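Local coordinates for protein glycoside Hydrolase Family 43_12 (Metagenome, PDB 7JVH) that probably hydrolyses glycosidic bonds in arabinose- or xylose-containing plant polysaccharides or oligosaccharides, as in other family 43 glycoside hydrolases, at residues C463-A468 with N551-F556. Residues are numbered along the deposited sequence; the frame is centred on the assembly and turned at random.
Sequences CYQNEA and NFAGGF
The Asn466 amide meets Ala553 with its nitrogen end: ND2 lies 3.6 Å from the methyl CB, which is tilted out of the amide plane. Within 463-468, one face of the Tyr464 ring carries the Asn466 backbone, whose C stands 3.5 Å off the ring plane, displaced to the ring's outer edge. Gln465 reaches the same methyl with its aliphatic part, CG to Ala553 CB measuring 3.9 Å. Its chain bends at chi2 (48°), and NE2 donates to the backbone oxygens of Leu548 and Thr557. No direct hydrogen bond joins the segments; two waters lie between them. Water 1 accepts from Asn466 ND2 at 2.9 Å, within bonding range of Gln465 OE1 and Gly554 O. Water 2, 2.6 Å from Gln465 OE1 and 2.7 Å from Gly554 O, could bridge them, though where its protons go is not settled. The other end of the Asn466 amide is fixed by Ala468 N, 2.8 Å from OD1 and in the carbonyl plane. A leucine in place of Asn466 would probably leave Ala468 N without this acceptor and water 1 without the N-H of ND2. Past Gly554, whose positive phi ends helix 550-553, Phe556 meets Phe80 (planes about 25° apart) and Tyr122 edge-to-face, both in the propeller domain. Asn466 belongs both to an Asx turn and, with Gln465 facing Cys469, to a classic beta bulge, in the concanavalin A-like beta-sandwich beside the GH43 five-bladed propeller.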
# COMPACT_ATOMS: atom_id res chain seq x y z
N CYS A 463 12.58 7.47 9.24
CA CYS A 463 12.43 6.92 7.90
C CYS A 463 12.58 5.38 8.03
O CYS A 463 13.62 4.87 8.46
CB CYS A 463 13.48 7.52 6.95
SG CYS A 463 13.48 9.34 6.87
N TYR A 464 11.52 4.65 7.64
CA TYR A 464 11.32 3.24 7.97
C TYR A 464 10.93 2.42 6.74
O TYR A 464 9.92 2.68 6.11
CB TYR A 464 10.17 3.15 8.98
CG TYR A 464 9.96 1.80 9.63
CD1 TYR A 464 9.15 0.82 9.04
CD2 TYR A 464 10.50 1.52 10.89
CE1 TYR A 464 8.94 -0.40 9.66
CE2 TYR A 464 10.26 0.32 11.53
CZ TYR A 464 9.49 -0.65 10.90
OH TYR A 464 9.25 -1.89 11.46
N GLN A 465 11.75 1.40 6.43
CA GLN A 465 11.40 0.36 5.46
C GLN A 465 10.92 -0.88 6.23
O GLN A 465 9.79 -1.34 6.06
CB GLN A 465 12.59 0.05 4.57
CG GLN A 465 12.47 -1.15 3.63
CD GLN A 465 11.16 -1.18 2.83
OE1 GLN A 465 10.43 -2.15 2.95
NE2 GLN A 465 10.87 -0.15 2.03
N ASN A 466 11.79 -1.39 7.10
CA ASN A 466 11.41 -2.39 8.10
C ASN A 466 12.20 -2.21 9.41
O ASN A 466 13.08 -1.33 9.52
CB ASN A 466 11.51 -3.83 7.54
CG ASN A 466 12.92 -4.29 7.29
OD1 ASN A 466 13.80 -4.17 8.15
ND2 ASN A 466 13.14 -4.86 6.12
N GLU A 467 11.86 -3.03 10.40
CA GLU A 467 12.42 -2.93 11.75
C GLU A 467 13.96 -2.91 11.78
O GLU A 467 14.55 -2.43 12.74
CB GLU A 467 11.90 -4.06 12.64
CG GLU A 467 12.16 -5.47 12.10
CD GLU A 467 11.08 -6.03 11.17
OE1 GLU A 467 10.04 -5.39 10.97
OE2 GLU A 467 11.26 -7.14 10.69
N ALA A 468 14.60 -3.43 10.74
CA ALA A 468 16.06 -3.50 10.63
C ALA A 468 16.61 -2.72 9.43
O ALA A 468 17.77 -2.87 9.05
CB ALA A 468 16.51 -4.96 10.54
N ASN A 551 14.29 -3.34 -3.04
CA ASN A 551 15.41 -4.01 -3.70
C ASN A 551 16.43 -4.53 -2.72
O ASN A 551 16.95 -5.62 -2.91
CB ASN A 551 16.11 -3.08 -4.69
CG ASN A 551 15.14 -2.47 -5.71
OD1 ASN A 551 14.33 -1.60 -5.37
ND2 ASN A 551 15.20 -2.95 -6.94
N PHE A 552 16.72 -3.74 -1.67
CA PHE A 552 17.76 -4.05 -0.70
C PHE A 552 17.26 -4.93 0.46
O PHE A 552 17.93 -5.89 0.83
CB PHE A 552 18.39 -2.75 -0.20
CG PHE A 552 19.47 -2.95 0.82
CD1 PHE A 552 20.79 -3.17 0.43
CD2 PHE A 552 19.18 -2.89 2.17
CE1 PHE A 552 21.78 -3.36 1.37
CE2 PHE A 552 20.19 -3.06 3.12
CZ PHE A 552 21.48 -3.29 2.72
N ALA A 553 16.09 -4.60 1.01
CA ALA A 553 15.53 -5.23 2.19
C ALA A 553 14.52 -6.34 1.90
O ALA A 553 14.05 -7.02 2.81
CB ALA A 553 14.84 -4.17 3.02
N GLY A 554 14.14 -6.49 0.63
CA GLY A 554 13.09 -7.41 0.24
C GLY A 554 11.76 -6.92 0.75
O GLY A 554 11.68 -5.85 1.32
N GLY A 555 10.72 -7.70 0.52
CA GLY A 555 9.39 -7.39 1.01
C GLY A 555 8.45 -6.96 -0.07
O GLY A 555 8.75 -7.05 -1.26
N PHE A 556 7.30 -6.44 0.37
CA PHE A 556 6.20 -5.99 -0.47
C PHE A 556 5.75 -4.56 -0.14
O PHE A 556 4.63 -4.18 -0.48
CB PHE A 556 5.02 -6.94 -0.23
CG PHE A 556 5.15 -8.28 -0.89
CD1 PHE A 556 5.50 -8.40 -2.24
CD2 PHE A 556 4.85 -9.44 -0.18
CE1 PHE A 556 5.58 -9.64 -2.84
CE2 PHE A 556 4.92 -10.68 -0.79
CZ PHE A 556 5.28 -10.79 -2.12
O HOH W 1 11.04 -4.56 4.15
O HOH W 2 9.81 -3.94 1.13